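Local coordinates for protein NADH oxidase (Thermus thermophilus, PDB 6RVB) that reduces coenzyme A disulfide with electrons from NADH, using bound FAD, as a member of the class-III pyridine nucleotide-disulfide oxidoreductase family, at residues S118-P123 with V237-G242; R151-G156 with G230-D235; T176-K181 with V211-F216. One frame throughout, in Å; residues are numbered along the deposited sequence.

Contact 1: residues S118-P123 with V237-G242; sequences SLPPIP and VLLATG. With NAD (nicotinamide-adenine-dinucleotide), chain F.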
loop_
_atom_site.group_PDB
_atom_site.type_symbol
_atom_site.label_atom_id
_atom_site.label_comp_id
_atom_site.label_asym_id
_atom_site.label_seq_id
_atom_site.Cartn_x
_atom_site.Cartn_y
_atom_site.Cartn_z
ATOM N N SER A 118 -17.900 -4.644 -26.784
ATOM C CA SER A 118 -17.893 -5.732 -27.722
ATOM C C SER A 118 -19.024 -6.690 -27.388
ATOM O O SER A 118 -18.868 -7.554 -26.495
ATOM C CB SER A 118 -16.616 -6.503 -27.546
ATOM O OG SER A 118 -16.212 -7.065 -28.767
ATOM N N LEU A 119 -20.130 -6.602 -28.137
ATOM C CA LEU A 119 -21.320 -7.426 -27.907
ATOM C C LEU A 119 -21.259 -8.819 -28.467
ATOM O O LEU A 119 -20.818 -9.031 -29.593
ATOM C CB LEU A 119 -22.511 -6.741 -28.537
ATOM C CG LEU A 119 -22.528 -5.334 -28.035
ATOM C CD1 LEU A 119 -23.831 -4.708 -28.438
ATOM C CD2 LEU A 119 -22.213 -5.280 -26.434
ATOM N N PRO A 120 -21.808 -9.785 -27.735
ATOM C CA PRO A 120 -21.759 -11.133 -28.332
ATOM C C PRO A 120 -22.932 -11.311 -29.264
ATOM O O PRO A 120 -23.935 -10.584 -29.206
ATOM C CB PRO A 120 -21.970 -12.014 -27.134
ATOM C CG PRO A 120 -23.032 -11.206 -26.336
ATOM C CD PRO A 120 -22.795 -9.706 -26.638
ATOM N N PRO A 121 -22.828 -12.294 -30.117
ATOM C CA PRO A 121 -23.849 -12.474 -31.159
ATOM C C PRO A 121 -24.979 -13.302 -30.610
ATOM O O PRO A 121 -24.933 -14.511 -30.743
ATOM C CB PRO A 121 -23.111 -13.299 -32.175
ATOM C CG PRO A 121 -22.185 -14.138 -31.239
ATOM C CD PRO A 121 -21.816 -13.354 -30.090
ATOM N N ILE A 122 -25.954 -12.628 -30.023
ATOM C CA ILE A 122 -27.086 -13.254 -29.426
ATOM C C ILE A 122 -28.341 -12.595 -29.915
ATOM O O ILE A 122 -28.569 -11.428 -29.697
ATOM C CB ILE A 122 -27.038 -13.095 -27.968
ATOM C CG1 ILE A 122 -25.808 -13.792 -27.398
ATOM C CG2 ILE A 122 -28.252 -13.621 -27.378
ATOM C CD1 ILE A 122 -25.746 -13.757 -25.886
ATOM N N PRO A 123 -29.174 -13.351 -30.579
ATOM C CA PRO A 123 -30.448 -12.799 -31.001
ATOM C C PRO A 123 -31.234 -12.172 -29.784
ATOM O O PRO A 123 -31.407 -12.819 -28.739
ATOM C CB PRO A 123 -31.119 -14.044 -31.567
ATOM C CG PRO A 123 -30.496 -15.188 -30.649
ATOM C CD PRO A 123 -29.131 -14.818 -30.607
ATOM N N VAL A 237 -31.177 -6.461 -18.407
ATOM C CA VAL A 237 -29.940 -7.141 -18.661
ATOM C C VAL A 237 -28.850 -6.158 -19.094
ATOM O O VAL A 237 -29.096 -5.343 -19.996
ATOM C CB VAL A 237 -30.082 -8.415 -19.605
ATOM C CG1 VAL A 237 -31.497 -8.781 -19.842
ATOM C CG2 VAL A 237 -29.318 -8.331 -20.875
ATOM N N LEU A 238 -27.686 -6.254 -18.395
ATOM C CA LEU A 238 -26.408 -5.573 -18.675
ATOM C C LEU A 238 -25.421 -6.491 -19.414
ATOM O O LEU A 238 -25.121 -7.592 -18.938
ATOM C CB LEU A 238 -25.724 -5.154 -17.380
ATOM C CG LEU A 238 -24.420 -4.328 -17.494
ATOM C CD1 LEU A 238 -24.610 -2.997 -18.018
ATOM C CD2 LEU A 238 -23.816 -4.076 -16.189
ATOM N N LEU A 239 -24.899 -6.049 -20.559
ATOM C CA LEU A 239 -23.952 -6.822 -21.368
ATOM C C LEU A 239 -22.581 -6.348 -20.964
ATOM O O LEU A 239 -22.141 -5.278 -21.307
ATOM C CB LEU A 239 -24.187 -6.529 -22.867
ATOM C CG LEU A 239 -25.512 -7.083 -23.392
ATOM C CD1 LEU A 239 -25.603 -6.862 -24.816
ATOM C CD2 LEU A 239 -25.747 -8.540 -23.069
ATOM N N ALA A 240 -21.883 -7.126 -20.200
ATOM C CA ALA A 240 -20.595 -6.694 -19.688
ATOM C C ALA A 240 -19.505 -7.620 -20.126
ATOM O O ALA A 240 -18.948 -8.281 -19.310
ATOM C CB ALA A 240 -20.644 -6.696 -18.250
ATOM N N THR A 241 -19.226 -7.642 -21.410
ATOM C CA THR A 241 -18.614 -8.752 -22.088
ATOM C C THR A 241 -17.351 -8.282 -22.796
ATOM O O THR A 241 -16.864 -8.953 -23.732
ATOM C CB THR A 241 -19.569 -9.366 -23.219
ATOM O OG1 THR A 241 -20.214 -8.284 -23.897
ATOM C CG2 THR A 241 -20.629 -10.268 -22.675
ATOM N N GLY A 242 -16.845 -7.129 -22.403
ATOM C CA GLY A 242 -15.608 -6.697 -22.998
ATOM C C GLY A 242 -15.665 -5.543 -23.971
ATOM O O GLY A 242 -16.691 -5.169 -24.466
HETATM P PA NAD F . -13.738 -8.178 -19.486
HETATM O O1A NAD F . -12.885 -7.767 -18.310
HETATM O O2A NAD F . -13.119 -8.596 -20.716
HETATM O O5B NAD F . -14.750 -9.381 -19.064
HETATM C C5B NAD F . -14.498 -10.802 -18.784
HETATM C C4B NAD F . -15.378 -11.768 -19.649
HETATM O O4B NAD F . -15.722 -13.181 -19.629
HETATM C C3B NAD F . -16.662 -11.142 -19.420
HETATM O O3B NAD F . -16.424 -9.930 -20.010
HETATM C C2B NAD F . -17.502 -12.025 -20.287
HETATM O O2B NAD F . -18.004 -11.708 -21.578
HETATM C C1B NAD F . -16.651 -13.120 -20.718
HETATM N N9A NAD F . -18.067 -13.622 -20.934
HETATM C C8A NAD F . -19.053 -14.078 -20.016
HETATM N N7A NAD F . -20.267 -14.439 -20.567
HETATM C C5A NAD F . -20.075 -14.181 -21.851
HETATM C C6A NAD F . -20.980 -14.380 -22.801
HETATM N N6A NAD F . -22.071 -14.854 -22.335
HETATM N N1A NAD F . -20.698 -14.051 -24.095
HETATM C C2A NAD F . -19.419 -13.507 -24.306
HETATM N N3A NAD F . -18.464 -13.264 -23.312
HETATM C C4A NAD F . -18.791 -13.631 -22.107
HETATM O O3 NAD F . -14.545 -6.905 -19.895
HETATM P PN NAD F . -15.217 -5.711 -19.035
HETATM O O1N NAD F . -16.290 -5.237 -20.041
HETATM O O2N NAD F . -15.623 -6.081 -17.677
HETATM O O5D NAD F . -13.939 -4.795 -18.816
HETATM C C5D NAD F . -14.003 -3.410 -19.063
HETATM C C4D NAD F . -12.665 -2.657 -19.127
HETATM O O4D NAD F . -12.749 -1.253 -18.773
HETATM C C3D NAD F . -11.717 -3.354 -18.184
HETATM O O3D NAD F . -10.979 -4.465 -18.736
HETATM C C2D NAD F . -10.856 -2.171 -17.865
HETATM O O2D NAD F . -10.053 -1.909 -18.960
HETATM C C1D NAD F . -11.807 -1.009 -17.783
HETATM N N1N NAD F . -12.316 -1.185 -16.401
HETATM C C2N NAD F . -11.402 -1.196 -15.352
HETATM C C3N NAD F . -11.769 -1.378 -13.998
HETATM C C7N NAD F . -10.739 -1.375 -12.865
HETATM O O7N NAD F . -9.355 -1.533 -13.082
HETATM N N7N NAD F . -11.169 -1.240 -11.605
HETATM C C4N NAD F . -13.132 -1.551 -13.705
HETATM C C5N NAD F . -14.050 -1.564 -14.742
HETATM C C6N NAD F . -13.629 -1.390 -16.076
#
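One wall of the NAD pocket is built where S118 and P120, on the loop after strand 115-117, meet T241 and G242, just past the end of strand 236-239. It is a worked case of a Rossmann-type domain placing its cofactor site at the C-terminal ends of its parallel strands. Two hydrogen bonds join the segments. The amide of S118 points almost straight at G242 O, with an N-H...O angle of 176° and N to O 2.7 Å. The hydroxyl T241 OG1 then donates to S118 O at 3.0 Å, coming from above the carbonyl plane, 36° out of it. The T241 torsion (chi1 40°) sets OG1 between the backbone N and the carbonyl carbon, which puts CG2 anti to the carbonyl carbon, on the side of NAD O2B and N3A. The P120 and T241 side chains cross at about a right angle, P120 CD meeting T241 OG1 at 4.0 Å, while P120 CB comes 3.9 Å from N1A of the adenine. Beside these bonds, the L119 and L239 side chains also cross at about a right angle, L119 CD2 to L239 CD1 4.1 Å. The backbone serves the cofactor directly: A240 O accepts from NAD O3B at 3.1 Å, and G242 N makes a weak bond to O1N. Strand 236-239 is bonded to strand 151-155 through L238 and, on its other side, to G129 and Y131 through V237; helix 159-170 covers L238 and A240.

Contact 2: residues R151-G156 with G230-D235; sequences RAAILG and GVVPAD. With NAD (nicotinamide-adenine-dinucleotide), chain F.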
loop_
_atom_site.group_PDB
_atom_site.type_symbol
_atom_site.label_atom_id
_atom_site.label_comp_id
_atom_site.label_asym_id
_atom_site.label_seq_id
_atom_site.Cartn_x
_atom_site.Cartn_y
_atom_site.Cartn_z
ATOM N N ARG A 151 -35.559 -7.580 -11.612
ATOM C CA ARG A 151 -34.740 -8.758 -11.743
ATOM C C ARG A 151 -33.612 -8.393 -12.776
ATOM O O ARG A 151 -33.889 -8.035 -13.946
ATOM C CB ARG A 151 -35.639 -9.919 -12.240
ATOM C CG ARG A 151 -36.257 -10.763 -11.182
ATOM C CD ARG A 151 -37.459 -11.598 -11.673
ATOM N NE ARG A 151 -38.577 -11.574 -10.700
ATOM C CZ ARG A 151 -39.690 -10.832 -10.838
ATOM N NH1 ARG A 151 -39.851 -10.067 -11.911
ATOM N NH2 ARG A 151 -40.655 -10.833 -9.920
ATOM N N ALA A 152 -32.329 -8.447 -12.407
ATOM C CA ALA A 152 -31.326 -8.157 -13.451
ATOM C C ALA A 152 -30.483 -9.378 -13.751
ATOM O O ALA A 152 -30.267 -10.253 -12.880
ATOM C CB ALA A 152 -30.477 -7.007 -13.088
ATOM N N ALA A 153 -30.064 -9.448 -15.011
ATOM C CA ALA A 153 -29.060 -10.427 -15.446
ATOM C C ALA A 153 -27.869 -9.676 -16.037
ATOM O O ALA A 153 -28.027 -8.820 -16.919
ATOM C CB ALA A 153 -29.631 -11.415 -16.487
ATOM N N ILE A 154 -26.673 -9.983 -15.555
ATOM C CA ILE A 154 -25.487 -9.378 -16.119
ATOM C C ILE A 154 -24.704 -10.460 -16.832
ATOM O O ILE A 154 -24.316 -11.441 -16.219
ATOM C CB ILE A 154 -24.646 -8.825 -14.950
ATOM C CG1 ILE A 154 -25.369 -7.731 -14.218
ATOM C CG2 ILE A 154 -23.288 -8.301 -15.399
ATOM C CD1 ILE A 154 -24.794 -7.489 -13.011
ATOM N N LEU A 155 -24.521 -10.324 -18.126
ATOM C CA LEU A 155 -23.634 -11.226 -18.838
ATOM C C LEU A 155 -22.216 -10.795 -18.607
ATOM O O LEU A 155 -21.875 -9.730 -18.995
ATOM C CB LEU A 155 -23.877 -11.126 -20.337
ATOM C CG LEU A 155 -24.732 -12.285 -20.817
ATOM C CD1 LEU A 155 -26.115 -11.961 -20.488
ATOM C CD2 LEU A 155 -24.598 -12.472 -22.239
ATOM N N GLY A 156 -21.376 -11.583 -17.991
ATOM C CA GLY A 156 -19.982 -11.214 -17.956
ATOM C C GLY A 156 -19.432 -11.001 -16.590
ATOM O O GLY A 156 -19.859 -10.059 -16.019
ATOM N N GLY A 230 -30.869 -23.468 -18.443
ATOM C CA GLY A 230 -32.080 -22.975 -17.818
ATOM C C GLY A 230 -32.478 -21.594 -18.246
ATOM O O GLY A 230 -31.899 -21.028 -19.156
ATOM N N VAL A 231 -33.506 -21.057 -17.630
ATOM C CA VAL A 231 -34.031 -19.767 -18.113
ATOM C C VAL A 231 -34.094 -18.747 -17.028
ATOM O O VAL A 231 -34.817 -18.966 -16.063
ATOM C CB VAL A 231 -35.445 -19.839 -18.660
ATOM C CG1 VAL A 231 -36.144 -18.427 -18.628
ATOM C CG2 VAL A 231 -35.349 -20.347 -20.058
ATOM N N VAL A 232 -33.346 -17.646 -17.175
ATOM C CA VAL A 232 -33.289 -16.650 -16.121
ATOM C C VAL A 232 -34.314 -15.598 -16.404
ATOM O O VAL A 232 -34.285 -14.929 -17.394
ATOM C CB VAL A 232 -31.947 -15.948 -16.030
ATOM C CG1 VAL A 232 -32.000 -14.882 -14.981
ATOM C CG2 VAL A 232 -30.837 -16.942 -15.719
ATOM N N PRO A 233 -35.269 -15.436 -15.530
ATOM C CA PRO A 233 -36.112 -14.304 -15.884
ATOM C C PRO A 233 -35.430 -12.995 -15.487
ATOM O O PRO A 233 -34.797 -12.933 -14.425
ATOM C CB PRO A 233 -37.353 -14.576 -15.047
ATOM C CG PRO A 233 -36.943 -15.443 -13.967
ATOM C CD PRO A 233 -35.837 -16.258 -14.447
ATOM N N ALA A 234 -35.579 -11.971 -16.308
ATOM C CA ALA A 234 -34.915 -10.689 -16.063
ATOM C C ALA A 234 -35.504 -9.499 -16.864
ATOM O O ALA A 234 -35.627 -9.583 -18.067
ATOM C CB ALA A 234 -33.524 -10.853 -16.420
ATOM N N ASP A 235 -35.848 -8.381 -16.233
ATOM C CA ASP A 235 -36.394 -7.224 -17.014
ATOM C C ASP A 235 -35.366 -6.138 -17.312
ATOM O O ASP A 235 -35.673 -5.135 -17.972
ATOM C CB ASP A 235 -37.511 -6.563 -16.293
ATOM C CG ASP A 235 -37.159 -6.291 -14.870
ATOM O OD1 ASP A 235 -37.264 -7.240 -13.986
ATOM O OD2 ASP A 235 -36.759 -5.122 -14.679
HETATM P PA NAD F . -13.738 -8.178 -19.486
HETATM O O1A NAD F . -12.885 -7.767 -18.310
HETATM O O2A NAD F . -13.119 -8.596 -20.716
HETATM O O5B NAD F . -14.750 -9.381 -19.064
HETATM C C5B NAD F . -14.498 -10.802 -18.784
HETATM C C4B NAD F . -15.378 -11.768 -19.649
HETATM O O4B NAD F . -15.722 -13.181 -19.629
HETATM C C3B NAD F . -16.662 -11.142 -19.420
HETATM O O3B NAD F . -16.424 -9.930 -20.010
HETATM C C2B NAD F . -17.502 -12.025 -20.287
HETATM O O2B NAD F . -18.004 -11.708 -21.578
HETATM C C1B NAD F . -16.651 -13.120 -20.718
HETATM N N9A NAD F . -18.067 -13.622 -20.934
HETATM C C8A NAD F . -19.053 -14.078 -20.016
HETATM N N7A NAD F . -20.267 -14.439 -20.567
HETATM C C5A NAD F . -20.075 -14.181 -21.851
HETATM C C6A NAD F . -20.980 -14.380 -22.801
HETATM N N6A NAD F . -22.071 -14.854 -22.335
HETATM N N1A NAD F . -20.698 -14.051 -24.095
HETATM C C2A NAD F . -19.419 -13.507 -24.306
HETATM N N3A NAD F . -18.464 -13.264 -23.312
HETATM C C4A NAD F . -18.791 -13.631 -22.107
HETATM O O3 NAD F . -14.545 -6.905 -19.895
HETATM P PN NAD F . -15.217 -5.711 -19.035
HETATM O O1N NAD F . -16.290 -5.237 -20.041
HETATM O O2N NAD F . -15.623 -6.081 -17.677
HETATM O O5D NAD F . -13.939 -4.795 -18.816
HETATM C C5D NAD F . -14.003 -3.410 -19.063
HETATM C C4D NAD F . -12.665 -2.657 -19.127
HETATM O O4D NAD F . -12.749 -1.253 -18.773
HETATM C C3D NAD F . -11.717 -3.354 -18.184
HETATM O O3D NAD F . -10.979 -4.465 -18.736
HETATM C C2D NAD F . -10.856 -2.171 -17.865
HETATM O O2D NAD F . -10.053 -1.909 -18.960
HETATM C C1D NAD F . -11.807 -1.009 -17.783
HETATM N N1N NAD F . -12.316 -1.185 -16.401
HETATM C C2N NAD F . -11.402 -1.196 -15.352
HETATM C C3N NAD F . -11.769 -1.378 -13.998
HETATM C C7N NAD F . -10.739 -1.375 -12.865
HETATM O O7N NAD F . -9.355 -1.533 -13.082
HETATM N N7N NAD F . -11.169 -1.240 -11.605
HETATM C C4N NAD F . -13.132 -1.551 -13.705
HETATM C C5N NAD F . -14.050 -1.564 -14.742
HETATM C C6N NAD F . -13.629 -1.390 -16.076
#
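D235 OD1 lies obliquely to the guanidinium of R151, and the charges stay apart, R151 NH1 lying 4.4 Å from D235 OD1, beyond a salt bridge. What the carboxylate grips is backbone: R151 N donates to OD1 on its syn side, 25° out of the carboxylate plane, at 2.9 Å. The other oxygen, OD2, accepts from the amide of R150, so two successive amides fix the rotation of the group. This happens at the opening end of strand 151-155, the strand that leads into the NAD-binding glycine turn of a Rossmann-type domain; D235, just before strand 236-239, holds the first residue of the neighbouring strand through both backbone and side chain. CG of D235 sits between its own backbone N and carbonyl carbon (chi1 48°), which folds the carboxylate back alongside R151. The return bond, D235 N to R151 O at 3.0 Å, is weak, bent to 131°. From R151 the aliphatic chain runs past P233, its CB 3.8 Å from P233 O, before the bend at chi3 carries the guanidinium away.

Further along the strand the chemistry turns apolar. The methyl of A153 meets that of A234, CB to CB 3.9 Å, and also approaches V232 CG1; all three residues are buried. At the far end of the strand L155 reaches the cofactor, its CD2 near the exocyclic N6A of the adenine. G156, consistent with the first glycine of a GxGxxG fingerprint, follows, and its CA lies 3.5 Å from NAD C2B.

Contact 3: residues T176-K181 with V211-F216; sequences TLLEAK and VKVEAF. With NAD (nicotinamide-adenine-dinucleotide), chain F.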
loop_
_atom_site.group_PDB
_atom_site.type_symbol
_atom_site.label_atom_id
_atom_site.label_comp_id
_atom_site.label_asym_id
_atom_site.label_seq_id
_atom_site.Cartn_x
_atom_site.Cartn_y
_atom_site.Cartn_z
ATOM N N THR A 176 -28.609 -11.917 -11.044
ATOM C CA THR A 176 -27.921 -13.149 -11.303
ATOM C C THR A 176 -26.868 -12.910 -12.405
ATOM O O THR A 176 -27.178 -12.324 -13.451
ATOM C CB THR A 176 -28.949 -14.245 -11.513
ATOM O OG1 THR A 176 -28.468 -15.179 -12.484
ATOM C CG2 THR A 176 -30.220 -13.616 -11.953
ATOM N N LEU A 177 -25.611 -13.283 -12.142
ATOM C CA LEU A 177 -24.469 -13.095 -13.076
ATOM C C LEU A 177 -24.199 -14.332 -13.897
ATOM O O LEU A 177 -23.860 -15.393 -13.342
ATOM C CB LEU A 177 -23.224 -12.919 -12.265
ATOM C CG LEU A 177 -22.401 -11.685 -12.244
ATOM C CD1 LEU A 177 -21.494 -11.983 -11.102
ATOM C CD2 LEU A 177 -21.583 -11.558 -13.430
ATOM N N LEU A 178 -24.296 -14.205 -15.207
ATOM C CA LEU A 178 -23.961 -15.298 -16.134
ATOM C C LEU A 178 -22.546 -15.164 -16.741
ATOM O O LEU A 178 -22.281 -14.248 -17.506
ATOM C CB LEU A 178 -25.023 -15.271 -17.238
ATOM C CG LEU A 178 -26.467 -15.138 -16.713
ATOM C CD1 LEU A 178 -27.506 -14.831 -17.714
ATOM C CD2 LEU A 178 -26.888 -16.360 -16.009
ATOM N N GLU A 179 -21.623 -16.029 -16.415
ATOM C CA GLU A 179 -20.325 -16.010 -17.106
ATOM C C GLU A 179 -20.128 -17.214 -18.013
ATOM O O GLU A 179 -20.534 -18.308 -17.737
ATOM C CB GLU A 179 -19.200 -15.946 -16.073
ATOM C CG GLU A 179 -17.866 -16.363 -16.556
ATOM C CD GLU A 179 -17.252 -15.351 -17.536
ATOM O OE1 GLU A 179 -17.339 -14.111 -17.331
ATOM O OE2 GLU A 179 -16.619 -15.784 -18.512
ATOM N N ALA A 180 -19.469 -17.014 -19.109
ATOM C CA ALA A 180 -19.162 -18.103 -20.027
ATOM C C ALA A 180 -18.062 -18.997 -19.571
ATOM O O ALA A 180 -18.217 -20.132 -19.714
ATOM C CB ALA A 180 -18.848 -17.590 -21.328
ATOM N N LYS A 181 -16.965 -18.508 -19.013
ATOM C CA LYS A 181 -15.918 -19.375 -18.463
ATOM C C LYS A 181 -16.324 -19.910 -17.086
ATOM O O LYS A 181 -17.413 -19.720 -16.674
ATOM C CB LYS A 181 -14.568 -18.640 -18.403
ATOM C CG LYS A 181 -14.320 -17.764 -19.528
ATOM C CD LYS A 181 -14.131 -18.514 -20.825
ATOM C CE LYS A 181 -12.724 -18.415 -21.262
ATOM N NZ LYS A 181 -12.487 -17.126 -22.029
ATOM N N VAL A 211 -21.904 -20.874 -18.780
ATOM C CA VAL A 211 -23.244 -20.717 -19.299
ATOM C C VAL A 211 -23.139 -20.393 -20.789
ATOM O O VAL A 211 -22.263 -19.670 -21.224
ATOM C CB VAL A 211 -23.817 -19.552 -18.573
ATOM C CG1 VAL A 211 -25.137 -19.078 -19.157
ATOM C CG2 VAL A 211 -23.924 -19.892 -17.196
ATOM N N LYS A 212 -24.038 -20.930 -21.585
ATOM C CA LYS A 212 -24.042 -20.569 -22.964
ATOM C C LYS A 212 -25.257 -19.702 -23.130
ATOM O O LYS A 212 -26.319 -20.209 -23.315
ATOM C CB LYS A 212 -24.060 -21.821 -23.853
ATOM C CG LYS A 212 -23.442 -21.650 -25.259
ATOM C CD LYS A 212 -24.145 -20.588 -26.128
ATOM C CE LYS A 212 -23.499 -20.350 -27.488
ATOM N NZ LYS A 212 -23.122 -21.613 -28.161
ATOM N N VAL A 213 -25.151 -18.384 -23.026
ATOM C CA VAL A 213 -26.407 -17.647 -23.242
ATOM C C VAL A 213 -26.947 -17.776 -24.681
ATOM O O VAL A 213 -26.247 -17.507 -25.629
ATOM C CB VAL A 213 -26.289 -16.192 -22.852
ATOM C CG1 VAL A 213 -27.501 -15.449 -23.307
ATOM C CG2 VAL A 213 -26.097 -16.081 -21.372
ATOM N N GLU A 214 -28.185 -18.193 -24.859
ATOM C CA GLU A 214 -28.659 -18.493 -26.204
ATOM C C GLU A 214 -29.586 -17.491 -26.836
ATOM O O GLU A 214 -29.579 -17.367 -28.047
ATOM C CB GLU A 214 -29.313 -19.841 -26.245
ATOM C CG GLU A 214 -28.401 -20.995 -26.493
ATOM C CD GLU A 214 -28.918 -22.268 -25.808
ATOM O OE1 GLU A 214 -30.017 -22.223 -25.148
ATOM O OE2 GLU A 214 -28.206 -23.303 -25.932
ATOM N N ALA A 215 -30.399 -16.784 -26.059
ATOM C CA ALA A 215 -31.125 -15.645 -26.629
ATOM C C ALA A 215 -31.842 -14.861 -25.621
ATOM O O ALA A 215 -32.112 -15.392 -24.595
ATOM C CB ALA A 215 -32.078 -16.095 -27.613
ATOM N N PHE A 216 -32.160 -13.613 -25.945
ATOM C CA PHE A 216 -32.854 -12.780 -25.025
ATOM C C PHE A 216 -34.287 -12.788 -25.388
ATOM O O PHE A 216 -34.601 -12.366 -26.468
ATOM C CB PHE A 216 -32.297 -11.376 -25.039
ATOM C CG PHE A 216 -30.914 -11.303 -24.516
ATOM C CD1 PHE A 216 -30.610 -11.671 -23.210
ATOM C CD2 PHE A 216 -29.898 -10.883 -25.333
ATOM C CE1 PHE A 216 -29.362 -11.613 -22.741
ATOM C CE2 PHE A 216 -28.605 -10.814 -24.872
ATOM C CZ PHE A 216 -28.344 -11.180 -23.566
HETATM P PA NAD F . -13.738 -8.178 -19.486
HETATM O O1A NAD F . -12.885 -7.767 -18.310
HETATM O O2A NAD F . -13.119 -8.596 -20.716
HETATM O O5B NAD F . -14.750 -9.381 -19.064
HETATM C C5B NAD F . -14.498 -10.802 -18.784
HETATM C C4B NAD F . -15.378 -11.768 -19.649
HETATM O O4B NAD F . -15.722 -13.181 -19.629
HETATM C C3B NAD F . -16.662 -11.142 -19.420
HETATM O O3B NAD F . -16.424 -9.930 -20.010
HETATM C C2B NAD F . -17.502 -12.025 -20.287
HETATM O O2B NAD F . -18.004 -11.708 -21.578
HETATM C C1B NAD F . -16.651 -13.120 -20.718
HETATM N N9A NAD F . -18.067 -13.622 -20.934
HETATM C C8A NAD F . -19.053 -14.078 -20.016
HETATM N N7A NAD F . -20.267 -14.439 -20.567
HETATM C C5A NAD F . -20.075 -14.181 -21.851
HETATM C C6A NAD F . -20.980 -14.380 -22.801
HETATM N N6A NAD F . -22.071 -14.854 -22.335
HETATM N N1A NAD F . -20.698 -14.051 -24.095
HETATM C C2A NAD F . -19.419 -13.507 -24.306
HETATM N N3A NAD F . -18.464 -13.264 -23.312
HETATM C C4A NAD F . -18.791 -13.631 -22.107
HETATM O O3 NAD F . -14.545 -6.905 -19.895
HETATM P PN NAD F . -15.217 -5.711 -19.035
HETATM O O1N NAD F . -16.290 -5.237 -20.041
HETATM O O2N NAD F . -15.623 -6.081 -17.677
HETATM O O5D NAD F . -13.939 -4.795 -18.816
HETATM C C5D NAD F . -14.003 -3.410 -19.063
HETATM C C4D NAD F . -12.665 -2.657 -19.127
HETATM O O4D NAD F . -12.749 -1.253 -18.773
HETATM C C3D NAD F . -11.717 -3.354 -18.184
HETATM O O3D NAD F . -10.979 -4.465 -18.736
HETATM C C2D NAD F . -10.856 -2.171 -17.865
HETATM O O2D NAD F . -10.053 -1.909 -18.960
HETATM C C1D NAD F . -11.807 -1.009 -17.783
HETATM N N1N NAD F . -12.316 -1.185 -16.401
HETATM C C2N NAD F . -11.402 -1.196 -15.352
HETATM C C3N NAD F . -11.769 -1.378 -13.998
HETATM C C7N NAD F . -10.739 -1.375 -12.865
HETATM O O7N NAD F . -9.355 -1.533 -13.082
HETATM N N7N NAD F . -11.169 -1.240 -11.605
HETATM C C4N NAD F . -13.132 -1.551 -13.705
HETATM C C5N NAD F . -14.050 -1.564 -14.742
HETATM C C6N NAD F . -13.629 -1.390 -16.076
#
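Hydrogen bonding between E179 and V211 is a single backbone link, V211 N to E179 O, 3.1 Å long and nearly straight at 169°. A second set of bonds fixes the E179 side chain: K181 N donates to the anti lone pair of E179 OE2 at 2.8 Å, and OE1 is held by the amide of A157. CG lies anti to the backbone N (chi1 161°) and the chain bends at chi2, bringing both oxygens close to the ribose ring oxygen O4B, which has no proton to offer; this is proximity, not a hydrogen bond. Replacing E179 by an alanine would probably leave the amides of K181 and A157 without their acceptor and uncover this flank of the ribose.

Among apolar contacts, the L178 and V213 side chains cross at about a right angle, L178 CD1 to V213 CG2 4.1 Å, while L178 CB faces V211 CG1. Against the ligand, A180 CB lies 3.5 Å from NAD N7A.

Strand 174-178 is the second strand of the beta-alpha-beta unit formed with strand 151-155 and helix 159-170. Such domains commonly carry an acidic residue here for the ribose hydroxyls, but in this model the carboxylate sits by O4B.

All three contacts belong to one NAD-binding domain. Each has one segment on, or running off, its parallel sheet, in which strands 236-239, 151-155 and 174-178 run side by side, that of contact 2 in the middle; contacts 2 and 3 also share the antiparallel sheet through strands 230-231 and 213-215. Contact 3 is the buried one, whereas contacts 1 and 2 each include an exposed residue. The chemistry follows position. Contacts 1 and 3 lie at the cofactor end, where carbonyls, amides and a carboxylate are turned to the ribose, adenine and diphosphate. Contact 2 mostly joins the opposite end of its strand to the connection between strands 230-231 and 236-239. P123 O probably bonds to F216 N, linking contacts 1 and 3.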